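PDB 6ORI: EF0056 from Enterococcus faecalis, which is of unknown function but, as the N-terminal part of an enterococcal surface protein with immunoglobulin-like character, is probably linked to biofilm formation. Local coordinates for residues A[24-29]-A[180-185]; A[61-66]-A[117-122]; A[66-71]-A[173-178]. All blocks are in the same frame, centred on the assembly; numbering follows the deposited sequence.

Contact 1. Residues A[24-29]-A[180-185]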
loop_
_atom_site.group_PDB
_atom_site.type_symbol
_atom_site.label_atom_id
_atom_site.label_comp_id
_atom_site.label_asym_id
_atom_site.label_seq_id
_atom_site.Cartn_x
_atom_site.Cartn_y
_atom_site.Cartn_z
ATOM N N GLY A 24 10.902 14.118 -7.686
ATOM C CA GLY A 24 10.071 15.218 -7.246
ATOM C C GLY A 24 8.633 14.890 -7.569
ATOM O O GLY A 24 8.327 13.769 -7.976
ATOM N N TYR A 25 7.764 15.873 -7.383
ATOM C CA TYR A 25 6.327 15.668 -7.472
ATOM C C TYR A 25 5.713 16.580 -8.500
ATOM O O TYR A 25 6.117 17.731 -8.658
ATOM C CB TYR A 25 5.646 15.938 -6.136
ATOM C CG TYR A 25 6.006 14.957 -5.053
ATOM C CD1 TYR A 25 5.924 13.588 -5.273
ATOM C CD2 TYR A 25 6.446 15.397 -3.808
ATOM C CE1 TYR A 25 6.273 12.681 -4.287
ATOM C CE2 TYR A 25 6.790 14.498 -2.811
ATOM C CZ TYR A 25 6.706 13.142 -3.058
ATOM O OH TYR A 25 7.044 12.248 -2.065
ATOM N N THR A 26 4.728 16.052 -9.217
ATOM C CA THR A 26 3.873 16.888 -10.038
ATOM C C THR A 26 2.929 17.669 -9.111
ATOM O O THR A 26 2.788 17.355 -7.917
ATOM C CB THR A 26 3.008 16.049 -11.025
ATOM O OG1 THR A 26 2.014 15.320 -10.303
ATOM C CG2 THR A 26 3.816 15.054 -11.829
ATOM N N LYS A 27 2.239 18.652 -9.669
ATOM C CA LYS A 27 1.095 19.216 -8.992
ATOM C C LYS A 27 0.117 18.085 -8.694
ATOM O O LYS A 27 0.137 17.029 -9.342
ATOM C CB LYS A 27 0.427 20.295 -9.847
ATOM C CG LYS A 27 -0.264 19.769 -11.094
ATOM C CD LYS A 27 -0.967 20.893 -11.850
ATOM C CE LYS A 27 -2.188 21.389 -11.092
ATOM N NZ LYS A 27 -3.405 21.416 -11.957
ATOM N N ASN A 28 -0.756 18.304 -7.728
ATOM C CA ASN A 28 -1.752 17.312 -7.391
ATOM C C ASN A 28 -2.790 17.243 -8.486
ATOM O O ASN A 28 -3.370 18.252 -8.895
ATOM C CB ASN A 28 -2.350 17.623 -6.025
ATOM C CG ASN A 28 -1.290 17.591 -4.929
ATOM O OD1 ASN A 28 -0.389 18.426 -4.910
ATOM N ND2 ASN A 28 -1.372 16.614 -4.047
ATOM N N TYR A 29 -2.965 16.043 -9.014
ATOM C CA TYR A 29 -3.877 15.798 -10.121
ATOM C C TYR A 29 -5.157 15.129 -9.601
ATOM O O TYR A 29 -5.440 15.175 -8.423
ATOM C CB TYR A 29 -3.170 14.975 -11.219
ATOM C CG TYR A 29 -2.198 15.776 -12.064
ATOM C CD1 TYR A 29 -2.648 16.840 -12.845
ATOM C CD2 TYR A 29 -0.849 15.465 -12.108
ATOM C CE1 TYR A 29 -1.755 17.560 -13.668
ATOM C CE2 TYR A 29 0.032 16.177 -12.910
ATOM C CZ TYR A 29 -0.420 17.237 -13.661
ATOM O OH TYR A 29 0.460 17.948 -14.457
ATOM N N ILE A 180 6.641 12.300 -10.170
ATOM C CA ILE A 180 5.630 11.409 -9.651
ATOM C C ILE A 180 4.381 12.154 -9.241
ATOM O O ILE A 180 4.446 13.222 -8.629
ATOM C CB ILE A 180 6.212 10.647 -8.461
ATOM C CG1 ILE A 180 7.379 9.789 -8.957
ATOM C CG2 ILE A 180 5.158 9.805 -7.770
ATOM C CD1 ILE A 180 8.113 9.066 -7.834
ATOM N N VAL A 181 3.227 11.591 -9.548
ATOM C CA VAL A 181 1.969 12.177 -9.133
ATOM C C VAL A 181 1.766 11.887 -7.651
ATOM O O VAL A 181 1.693 10.723 -7.237
ATOM C CB VAL A 181 0.826 11.626 -9.966
ATOM C CG1 VAL A 181 -0.483 12.259 -9.576
ATOM C CG2 VAL A 181 1.093 11.888 -11.444
ATOM N N PRO A 182 1.730 12.944 -6.822
ATOM C CA PRO A 182 1.782 12.675 -5.379
ATOM C C PRO A 182 0.555 11.985 -4.812
ATOM O O PRO A 182 -0.560 12.307 -5.172
ATOM C CB PRO A 182 1.932 14.065 -4.770
ATOM C CG PRO A 182 1.359 14.994 -5.792
ATOM C CD PRO A 182 1.635 14.389 -7.124
ATOM N N GLY A 183 0.803 10.992 -3.968
ATOM C CA GLY A 183 -0.241 10.161 -3.408
ATOM C C GLY A 183 -0.548 8.923 -4.247
ATOM O O GLY A 183 -1.195 7.996 -3.746
ATOM N N ILE A 184 -0.100 8.906 -5.492
ATOM C CA ILE A 184 -0.441 7.823 -6.417
ATOM C C ILE A 184 0.792 6.933 -6.531
ATOM O O ILE A 184 1.432 6.813 -7.585
ATOM C CB ILE A 184 -0.904 8.364 -7.773
ATOM C CG1 ILE A 184 -1.965 9.452 -7.570
ATOM C CG2 ILE A 184 -1.479 7.241 -8.640
ATOM C CD1 ILE A 184 -3.208 9.004 -6.803
ATOM N N GLU A 185 1.152 6.395 -5.373
ATOM C CA GLU A 185 2.233 5.450 -5.251
ATOM C C GLU A 185 1.953 4.496 -4.102
ATOM O O GLU A 185 1.384 4.885 -3.065
ATOM C CB GLU A 185 3.573 6.135 -5.042
ATOM C CG GLU A 185 3.779 6.866 -3.770
ATOM C CD GLU A 185 5.221 7.297 -3.631
ATOM O OE1 GLU A 185 6.096 6.427 -3.395
ATOM O OE2 GLU A 185 5.485 8.504 -3.781
HETATM O O HOH W 1 7.448 9.862 -3.111
HETATM O O HOH W 2 -2.214 13.929 -6.689
#
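I180 holds the incoming chain at G24 and T26 by both of its backbone polar groups. Its N donates to G24 O at 3.1 Å, and its carbonyl O takes the amide of T26, N to O 2.9 Å. The same oxygen receives the CA-H of Y25 and sits beside the rim of the Y25 ring, almost in its plane. Y25 and I180 thus form a single beta bridge, by which the loop leading to strand 31-38 is laid against strand 179-181. Just beyond it the chain reverses through a type II beta turn from V181 to I184, closed by I184 N to V181 O. P182, in that turn, projects into the loop: its CD meets T26 O and OG1, each at 3.3 Å, its CB touches Y25 CD1, and its CG lies 3.6 Å from ND2 of N28, whose amide is hydrogen-bonded to Y292 O. T26 OG1 sits between its own backbone N and carbonyl carbon (chi1 70°), from where it donates to K27 O at 2.7 Å. Two waters add bridges between the segments. One joins Y25 OH to OE2 of E185, whose OE1 is in a salt bridge with R168; the other accepts from Y29 N and donates to P182 O at 2.8 Å.

Contact 2. Residues A[61-66]-A[117-122]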
loop_
_atom_site.group_PDB
_atom_site.type_symbol
_atom_site.label_atom_id
_atom_site.label_comp_id
_atom_site.label_asym_id
_atom_site.label_seq_id
_atom_site.Cartn_x
_atom_site.Cartn_y
_atom_site.Cartn_z
ATOM N N ILE A 61 -11.637 12.483 -12.607
ATOM C CA ILE A 61 -11.974 13.393 -13.704
ATOM C C ILE A 61 -11.404 12.761 -14.962
ATOM O O ILE A 61 -10.330 12.169 -14.917
ATOM C CB ILE A 61 -11.340 14.788 -13.483
ATOM C CG1 ILE A 61 -11.875 15.433 -12.200
ATOM C CG2 ILE A 61 -11.589 15.709 -14.669
ATOM C CD1 ILE A 61 -13.377 15.691 -12.211
ATOM N N ALA A 62 -12.112 12.862 -16.079
ATOM C CA ALA A 62 -11.659 12.226 -17.288
ATOM C C ALA A 62 -10.202 12.583 -17.576
ATOM O O ALA A 62 -9.773 13.720 -17.374
ATOM C CB ALA A 62 -12.554 12.626 -18.451
ATOM N N ALA A 63 -9.437 11.585 -17.996
ATOM C CA ALA A 63 -8.036 11.751 -18.321
ATOM C C ALA A 63 -7.778 11.108 -19.667
ATOM O O ALA A 63 -8.553 10.287 -20.138
ATOM C CB ALA A 63 -7.157 11.113 -17.265
ATOM N N SER A 64 -6.679 11.485 -20.297
ATOM C CA SER A 64 -6.355 10.984 -21.621
ATOM C C SER A 64 -4.883 11.164 -21.883
ATOM O O SER A 64 -4.172 11.789 -21.093
ATOM C CB SER A 64 -7.157 11.716 -22.703
ATOM O OG SER A 64 -6.920 13.105 -22.629
ATOM N N THR A 65 -4.482 10.607 -23.017
ATOM C CA THR A 65 -3.147 10.715 -23.604
ATOM C C THR A 65 -2.102 9.797 -22.991
ATOM O O THR A 65 -2.291 9.252 -21.912
ATOM C CB THR A 65 -2.527 12.157 -23.600
ATOM O OG1 THR A 65 -1.890 12.440 -22.359
ATOM C CG2 THR A 65 -3.530 13.242 -23.930
ATOM N N ALA A 66 -0.990 9.666 -23.701
ATOM C CA ALA A 66 0.167 8.911 -23.261
ATOM C C ALA A 66 0.995 9.647 -22.218
ATOM O O ALA A 66 2.045 9.162 -21.835
ATOM C CB ALA A 66 1.038 8.593 -24.460
ATOM N N ASN A 117 1.601 2.367 -20.192
ATOM C CA ASN A 117 0.787 3.555 -20.140
ATOM C C ASN A 117 -0.432 3.332 -19.260
ATOM O O ASN A 117 -1.013 2.259 -19.221
ATOM C CB ASN A 117 0.380 3.988 -21.546
ATOM C CG ASN A 117 1.529 4.571 -22.320
ATOM O OD1 ASN A 117 2.584 4.850 -21.762
ATOM N ND2 ASN A 117 1.306 4.823 -23.599
ATOM N N TYR A 118 -0.835 4.372 -18.556
ATOM C CA TYR A 118 -2.045 4.310 -17.751
ATOM C C TYR A 118 -3.318 4.208 -18.601
ATOM O O TYR A 118 -4.218 3.446 -18.266
ATOM C CB TYR A 118 -2.099 5.553 -16.831
ATOM C CG TYR A 118 -3.282 5.590 -15.879
ATOM C CD1 TYR A 118 -4.533 5.986 -16.312
ATOM C CD2 TYR A 118 -3.142 5.232 -14.541
ATOM C CE1 TYR A 118 -5.623 6.020 -15.438
ATOM C CE2 TYR A 118 -4.223 5.268 -13.668
ATOM C CZ TYR A 118 -5.450 5.668 -14.129
ATOM O OH TYR A 118 -6.523 5.702 -13.264
ATOM N N ILE A 119 -3.383 4.981 -19.689
ATOM C CA ILE A 119 -4.627 5.175 -20.416
ATOM C C ILE A 119 -4.795 4.123 -21.493
ATOM O O ILE A 119 -3.908 3.937 -22.353
ATOM C CB ILE A 119 -4.686 6.584 -21.035
ATOM C CG1 ILE A 119 -4.645 7.654 -19.937
ATOM C CG2 ILE A 119 -5.903 6.736 -21.934
ATOM C CD1 ILE A 119 -5.953 7.831 -19.166
ATOM N N ARG A 120 -5.947 3.460 -21.448
ATOM C CA ARG A 120 -6.203 2.310 -22.285
ATOM C C ARG A 120 -6.092 2.609 -23.780
ATOM O O ARG A 120 -5.557 1.793 -24.531
ATOM C CB ARG A 120 -7.571 1.724 -21.956
ATOM C CG ARG A 120 -7.785 0.364 -22.630
ATOM C CD ARG A 120 -9.073 -0.278 -22.208
ATOM N NE ARG A 120 -10.217 0.540 -22.580
ATOM C CZ ARG A 120 -11.460 0.311 -22.192
ATOM N NH1 ARG A 120 -11.735 -0.680 -21.372
ATOM N NH2 ARG A 120 -12.429 1.120 -22.583
ATOM N N ALA A 121 -6.606 3.760 -24.213
ATOM C CA ALA A 121 -6.578 4.134 -25.634
ATOM C C ALA A 121 -5.197 4.466 -26.130
ATOM O O ALA A 121 -5.005 4.615 -27.343
ATOM C CB ALA A 121 -7.489 5.306 -25.892
ATOM N N ASN A 122 -4.243 4.597 -25.223
ATOM C CA ASN A 122 -2.848 4.804 -25.579
ATOM C C ASN A 122 -2.026 3.549 -25.270
ATOM O O ASN A 122 -0.965 3.624 -24.657
ATOM C CB ASN A 122 -2.318 6.041 -24.854
ATOM C CG ASN A 122 -3.071 7.279 -25.238
ATOM O OD1 ASN A 122 -3.985 7.723 -24.524
ATOM N ND2 ASN A 122 -2.710 7.851 -26.379
HETATM O O HOH W 3 -1.333 6.919 -20.678
HETATM O O HOH W 4 -6.367 9.032 -24.673
HETATM O O HOH W 5 3.822 7.193 -22.153
#
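Two loops of the N-terminal beta domain meet here at the surface: residues 61-66, which lead from strand 50-59 into strand 68-74, and residues 117-122, which leave strand 113-117. I119 packs against the A63-T65 backbone. Its CG1 is anti to the carbonyl carbon (chi1 -62°), which brings the chain alongside residues 63-65: CG1 lies 3.5 Å from T65 O, and CD1 makes the apolar contact, 4.0 Å from A63 CB. N122 supplies the polar part, its amide group lying against the peptide between T65 and A66, with OD1 3.2 Å from T65 C and CG 3.5 Å from A66 N. The N122 side also carries an internal brace. N117 ND2 donates to N122 O at 2.8 Å, in both the carbonyl plane and its own amide plane, while N122 N returns to I119 O. These two bonds close the loop on itself; the CB atoms of N117 and N122 both point toward residues 61-66. Three waters then bridge the segments. One donates to T65 O and accepts from I119 N, a second accepts from T65 N and donates to N122 OD1 at 2.7 Å, and a third donates to both A66 O and N117 OD1. Water thus carries much of the polar matching of T65 and A66 with residues 117-122, while I119 and N122 make the close van der Waals contacts.

Contact 3. Residues A[66-71]-A[173-178]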
loop_
_atom_site.group_PDB
_atom_site.type_symbol
_atom_site.label_atom_id
_atom_site.label_comp_id
_atom_site.label_asym_id
_atom_site.label_seq_id
_atom_site.Cartn_x
_atom_site.Cartn_y
_atom_site.Cartn_z
ATOM N N ALA A 66 -0.990 9.666 -23.701
ATOM C CA ALA A 66 0.167 8.911 -23.261
ATOM C C ALA A 66 0.995 9.647 -22.218
ATOM O O ALA A 66 2.045 9.162 -21.835
ATOM C CB ALA A 66 1.038 8.593 -24.460
ATOM N N ASN A 67 0.538 10.798 -21.734
ATOM C CA ASN A 67 1.291 11.509 -20.712
ATOM C C ASN A 67 1.547 10.694 -19.445
ATOM O O ASN A 67 2.569 10.852 -18.785
ATOM C CB ASN A 67 0.575 12.793 -20.319
ATOM C CG ASN A 67 1.386 13.618 -19.357
ATOM O OD1 ASN A 67 2.481 14.081 -19.693
ATOM N ND2 ASN A 67 0.906 13.758 -18.132
ATOM N N TRP A 68 0.558 9.884 -19.107
ATOM C CA TRP A 68 0.472 9.197 -17.829
ATOM C C TRP A 68 1.047 7.806 -17.970
ATOM O O TRP A 68 0.543 6.985 -18.734
ATOM C CB TRP A 68 -0.982 9.134 -17.416
ATOM C CG TRP A 68 -1.675 10.457 -17.492
ATOM C CD1 TRP A 68 -2.640 10.800 -18.376
ATOM C CD2 TRP A 68 -1.443 11.614 -16.673
ATOM N NE1 TRP A 68 -3.035 12.105 -18.166
ATOM C CE2 TRP A 68 -2.316 12.620 -17.123
ATOM C CE3 TRP A 68 -0.585 11.899 -15.613
ATOM C CZ2 TRP A 68 -2.354 13.884 -16.558
ATOM C CZ3 TRP A 68 -0.638 13.151 -15.035
ATOM C CH2 TRP A 68 -1.516 14.130 -15.513
ATOM N N GLU A 69 2.112 7.554 -17.217
ATOM C CA GLU A 69 2.834 6.280 -17.312
ATOM C C GLU A 69 2.934 5.603 -15.956
ATOM O O GLU A 69 3.418 6.185 -14.987
ATOM C CB GLU A 69 4.225 6.513 -17.865
ATOM C CG GLU A 69 5.034 5.254 -18.064
ATOM C CD GLU A 69 6.305 5.556 -18.799
ATOM O OE1 GLU A 69 7.294 5.924 -18.124
ATOM O OE2 GLU A 69 6.280 5.493 -20.046
ATOM N N ILE A 70 2.487 4.361 -15.902
ATOM C CA ILE A 70 2.587 3.560 -14.701
ATOM C C ILE A 70 3.965 2.939 -14.678
ATOM O O ILE A 70 4.427 2.398 -15.705
ATOM C CB ILE A 70 1.531 2.441 -14.711
ATOM C CG1 ILE A 70 0.106 3.022 -14.653
ATOM C CG2 ILE A 70 1.753 1.456 -13.537
ATOM C CD1 ILE A 70 -0.976 1.997 -14.916
ATOM N N ARG A 71 4.644 3.054 -13.550
ATOM C CA ARG A 71 5.915 2.411 -13.345
ATOM C C ARG A 71 5.813 1.404 -12.227
ATOM O O ARG A 71 5.142 1.636 -11.215
ATOM C CB ARG A 71 7.019 3.428 -13.094
ATOM C CG ARG A 71 7.334 4.162 -14.407
ATOM C CD ARG A 71 8.548 5.013 -14.369
ATOM N NE ARG A 71 8.710 5.693 -15.646
ATOM C CZ ARG A 71 9.636 6.605 -15.878
ATOM N NH1 ARG A 71 10.476 6.976 -14.923
ATOM N NH2 ARG A 71 9.693 7.170 -17.065
ATOM N N SER A 173 4.351 11.574 -14.902
ATOM C CA SER A 173 3.799 12.451 -15.901
ATOM C C SER A 173 4.921 12.968 -16.801
ATOM O O SER A 173 5.833 13.645 -16.338
ATOM C CB SER A 173 3.125 13.611 -15.182
ATOM O OG SER A 173 2.783 14.623 -16.124
ATOM N N HIS A 174 4.860 12.633 -18.078
ATOM C CA HIS A 174 5.927 13.006 -19.009
ATOM C C HIS A 174 6.060 14.539 -19.158
ATOM O O HIS A 174 7.184 15.050 -19.264
ATOM C CB HIS A 174 5.728 12.331 -20.377
ATOM C CG HIS A 174 5.844 10.836 -20.360
ATOM N ND1 HIS A 174 6.819 10.158 -19.665
ATOM C CD2 HIS A 174 5.107 9.892 -20.990
ATOM C CE1 HIS A 174 6.666 8.856 -19.849
ATOM N NE2 HIS A 174 5.637 8.672 -20.656
ATOM N N GLN A 175 4.941 15.257 -19.119
ATOM C CA GLN A 175 4.943 16.718 -19.284
ATOM C C GLN A 175 5.562 17.409 -18.069
ATOM O O GLN A 175 5.902 18.594 -18.120
ATOM C CB GLN A 175 3.516 17.240 -19.527
ATOM C CG GLN A 175 2.558 17.052 -18.345
ATOM C CD GLN A 175 1.098 17.254 -18.683
ATOM O OE1 GLN A 175 0.706 17.228 -19.840
ATOM N NE2 GLN A 175 0.274 17.438 -17.649
ATOM N N ASP A 176 5.666 16.671 -16.968
ATOM C CA ASP A 176 6.277 17.157 -15.733
ATOM C C ASP A 176 7.643 16.501 -15.501
ATOM O O ASP A 176 8.036 16.222 -14.365
ATOM C CB ASP A 176 5.352 16.857 -14.549
ATOM C CG ASP A 176 4.024 17.582 -14.649
ATOM O OD1 ASP A 176 4.048 18.831 -14.610
ATOM O OD2 ASP A 176 2.961 16.929 -14.755
ATOM N N ASP A 177 8.343 16.227 -16.602
ATOM C CA ASP A 177 9.688 15.651 -16.560
ATOM C C ASP A 177 9.757 14.348 -15.763
ATOM O O ASP A 177 10.707 14.093 -15.033
ATOM C CB ASP A 177 10.681 16.689 -16.026
ATOM C CG ASP A 177 10.676 17.965 -16.853
ATOM O OD1 ASP A 177 10.388 17.879 -18.072
ATOM O OD2 ASP A 177 10.944 19.049 -16.293
ATOM N N ASP A 178 8.728 13.523 -15.929
ATOM C CA ASP A 178 8.631 12.202 -15.289
ATOM C C ASP A 178 8.600 12.244 -13.771
ATOM O O ASP A 178 8.936 11.270 -13.088
ATOM C CB ASP A 178 9.729 11.259 -15.788
ATOM C CG ASP A 178 9.490 10.809 -17.196
ATOM O OD1 ASP A 178 8.388 11.068 -17.719
ATOM O OD2 ASP A 178 10.403 10.183 -17.784
HETATM O O HOH W 5 3.822 7.193 -22.153
HETATM O O HOH W 6 12.281 8.987 -16.332
#
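H174 is bound through both ring nitrogens, with acidic groups on two sides of the imidazole. ND1 donates to the syn lone pair of D178 OD1 at 2.7 Å, while NE2 makes a weak bond to E69 OE2, which lies at the ring edge, and also meets a water that donates to A66 O. The E69 carboxylate stands almost upright to the imidazole, their planes 86° apart. R71 grips E69 side-on, NE and NH2 both reaching OE1, each at 2.9 Å, and NH2 extends to D178 OD2 in a salt bridge whose hydrogen bond (3.2 Å) is weak; a water that donates to D178 OD2 and accepts from NH1 supports the link, and NH1 has E21 as a further partner. One arginine between two carboxylates probably eases their mutual repulsion. N67 ties the other end of the contact. Its CG is anti to the backbone N (chi1 -175°), which brings the amide over the start of the 3-10 turn: OD1 accepts from Q175 N at 2.8 Å and ND2 donates to S173 OG at 2.9 Å, while N67 O takes H174 N at 3.0 Å. S173 OG donates to D176 OD2, which also meets Y29 OH, and S173 O collects D176 N and D178 N from opposite faces of its carbonyl plane. Beside them W68 and S173 form an antiparallel non-hydrogen-bonded pair, W68 CZ3 lying against S173 CB. The arrangement is that of neighbouring antiparallel strands, 68-74 and 166-173, at the point where the second ends in a tight loop returning to strand 179-181.

How the contacts relate
All three contacts lie on one side of the chain's centre and belong to the N-terminal beta region, contact 1 at its border with the loop around Y292. Contacts 2 and 3 share A66 and a water, their centres 11 Å apart, and the backbone bond from Y118 N to W68 O (3.0 Å) joins strand 68-74 to the loop of contact 2. Contacts 1 and 3, with centres 10 Å apart, meet through Y29, whose OH lies 2.7 Å from D176 OD2 and whose ring packs edge-to-face with W68. Contacts 1 and 2 do not touch, their nearest atoms about 6 Å apart, so contact 3 connects them. The calcium site, formed by S162, G372, D374, L400 and D402, includes no residue of these contacts.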